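Local coordinates for transcriptional regulator, LacI family (Lactobacillus brevis, PDB 3JY6), which probably acts as a DNA-binding transcription factor of the LacI family, recognising cis-regulatory DNA, with a core related to periplasmic binding proteins, at residues 41-46 and 53-58. Numbering follows the deposited sequence.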
loop_
_atom_site.group_PDB
_atom_site.type_symbol
_atom_site.label_atom_id
_atom_site.label_comp_id
_atom_site.label_asym_id
_atom_site.label_seq_id
_atom_site.Cartn_x
_atom_site.Cartn_y
_atom_site.Cartn_z
ATOM N N VAL A 41 -0.670 10.386 -12.980
ATOM C CA VAL A 41 0.345 9.396 -13.271
ATOM C C VAL A 41 1.188 9.304 -12.002
ATOM O O VAL A 41 1.687 10.322 -11.519
ATOM C CB VAL A 41 1.233 9.863 -14.438
ATOM C CG1 VAL A 41 2.359 8.887 -14.638
ATOM C CG2 VAL A 41 0.396 10.007 -15.727
ATOM N N LEU A 42 1.368 8.093 -11.476
ATOM C CA LEU A 42 2.123 7.918 -10.240
ATOM C C LEU A 42 3.595 7.558 -10.409
ATOM O O LEU A 42 3.957 6.629 -11.143
ATOM C CB LEU A 42 1.426 6.881 -9.349
ATOM C CG LEU A 42 1.933 6.661 -7.911
ATOM C CD1 LEU A 42 1.990 7.975 -7.130
ATOM C CD2 LEU A 42 0.966 5.703 -7.203
ATOM N N PHE A 43 4.438 8.316 -9.717
ATOM C CA PHE A 43 5.879 8.117 -9.743
ATOM C C PHE A 43 6.295 7.818 -8.305
ATOM O O PHE A 43 5.813 8.462 -7.366
ATOM C CB PHE A 43 6.594 9.391 -10.222
ATOM C CG PHE A 43 6.427 9.676 -11.694
ATOM C CD1 PHE A 43 7.340 9.185 -12.622
ATOM C CD2 PHE A 43 5.338 10.415 -12.153
ATOM C CE1 PHE A 43 7.172 9.422 -13.992
ATOM C CE2 PHE A 43 5.161 10.656 -13.515
ATOM C CZ PHE A 43 6.080 10.156 -14.436
ATOM N N ASP A 44 7.209 6.863 -8.149
ATOM C CA ASP A 44 7.696 6.438 -6.840
ATOM C C ASP A 44 9.135 6.918 -6.581
ATOM O O ASP A 44 10.077 6.460 -7.215
ATOM C CB ASP A 44 7.596 4.903 -6.769
ATOM C CG ASP A 44 8.214 4.314 -5.518
ATOM O OD1 ASP A 44 8.105 4.919 -4.427
ATOM O OD2 ASP A 44 8.798 3.211 -5.635
ATOM N N ALA A 45 9.294 7.853 -5.650
ATOM C CA ALA A 45 10.622 8.366 -5.317
ATOM C C ALA A 45 11.429 7.280 -4.589
ATOM O O ALA A 45 12.662 7.353 -4.502
ATOM C CB ALA A 45 10.502 9.618 -4.466
ATOM N N ASN A 46 10.724 6.277 -4.068
ATOM C CA ASN A 46 11.362 5.146 -3.395
ATOM C C ASN A 46 12.362 5.589 -2.324
ATOM O O ASN A 46 13.416 4.990 -2.149
ATOM C CB ASN A 46 12.044 4.277 -4.462
ATOM C CG ASN A 46 12.359 2.869 -3.977
ATOM O OD1 ASN A 46 11.744 2.361 -3.033
ATOM N ND2 ASN A 46 13.308 2.221 -4.643
ATOM N N LYS A 53 15.227 13.047 -8.588
ATOM C CA LYS A 53 15.779 13.967 -9.587
ATOM C C LYS A 53 15.667 13.422 -10.999
ATOM O O LYS A 53 15.346 14.162 -11.938
ATOM C CB LYS A 53 17.247 14.288 -9.284
ATOM C CG LYS A 53 17.447 15.316 -8.195
ATOM C CD LYS A 53 18.919 15.417 -7.827
ATOM C CE LYS A 53 19.129 16.470 -6.772
ATOM N NZ LYS A 53 18.693 17.790 -7.281
ATOM N N THR A 54 15.927 12.131 -11.169
ATOM C CA THR A 54 15.821 11.579 -12.510
ATOM C C THR A 54 14.358 11.494 -12.909
ATOM O O THR A 54 14.036 11.629 -14.081
ATOM C CB THR A 54 16.515 10.203 -12.649
ATOM O OG1 THR A 54 15.533 9.167 -12.792
ATOM C CG2 THR A 54 17.428 9.942 -11.466
ATOM N N LEU A 55 13.459 11.306 -11.944
ATOM C CA LEU A 55 12.036 11.251 -12.280
ATOM C C LEU A 55 11.608 12.646 -12.757
ATOM O O LEU A 55 10.903 12.790 -13.763
ATOM C CB LEU A 55 11.204 10.823 -11.069
ATOM C CG LEU A 55 11.378 9.373 -10.595
ATOM C CD1 LEU A 55 10.432 9.098 -9.416
ATOM C CD2 LEU A 55 11.081 8.415 -11.734
ATOM N N LEU A 56 12.055 13.673 -12.040
ATOM C CA LEU A 56 11.722 15.044 -12.413
ATOM C C LEU A 56 12.290 15.390 -13.802
ATOM O O LEU A 56 11.634 16.057 -14.605
ATOM C CB LEU A 56 12.274 16.025 -11.370
ATOM C CG LEU A 56 11.528 16.185 -10.030
ATOM C CD1 LEU A 56 12.433 16.958 -9.058
ATOM C CD2 LEU A 56 10.191 16.892 -10.244
ATOM N N ARG A 57 13.508 14.940 -14.084
ATOM C CA ARG A 57 14.123 15.228 -15.379
ATOM C C ARG A 57 13.329 14.557 -16.484
ATOM O O ARG A 57 13.265 15.055 -17.604
ATOM C CB ARG A 57 15.574 14.739 -15.424
ATOM C CG ARG A 57 16.561 15.548 -14.572
ATOM C CD ARG A 57 17.983 15.012 -14.764
ATOM N NE ARG A 57 18.664 14.743 -13.501
ATOM C CZ ARG A 57 19.295 15.659 -12.774
ATOM N NH1 ARG A 57 19.343 16.924 -13.178
ATOM N NH2 ARG A 57 19.888 15.308 -11.642
ATOM N N ALA A 58 12.719 13.423 -16.157
ATOM C CA ALA A 58 11.905 12.693 -17.116
ATOM C C ALA A 58 10.572 13.407 -17.279
ATOM O O ALA A 58 10.048 13.549 -18.385
ATOM C CB ALA A 58 11.669 11.258 -16.627
#
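Leu55, on helix 49-60, reaches across to the end of strand 39-44, where one of its methyl groups meets the ring of Phe43 while the other sits over Phe43 CB and the Asp44 carbonyl. Leu55 CD2 comes obliquely to the phenyl ring, 3.9 Å from Phe43 CD1. The other branch, Leu55 CD1, packs against Phe43 CB and lies 3.5 Å from Asp44 O, close also to the amide of Ala45. The two side chains run antiparallel alongside each other rather than meeting head-on. The contact is buried and wholly apolar in its side chains. Ala11 and Ile13 of the adjacent strand and Ile59, one turn further along the helix, also touch the Phe43 side chain, while Ile39 of the second subunit packs on Leu55. Asp44 points away from the helix: OD1 accepts a bond from Ile17 N and a weak one from Asn46 N at the turn, and OD2 forms a salt bridge with Lys27 of the second subunit. Strand 39-44, outermost in its parallel sheet within the chain, is met by the second subunit through backbone hydrogen bonds from Leu42, and here receives the helix that follows it, as in the beta-alpha-beta crossovers of the Rossmann-like periplasmic binding protein fold.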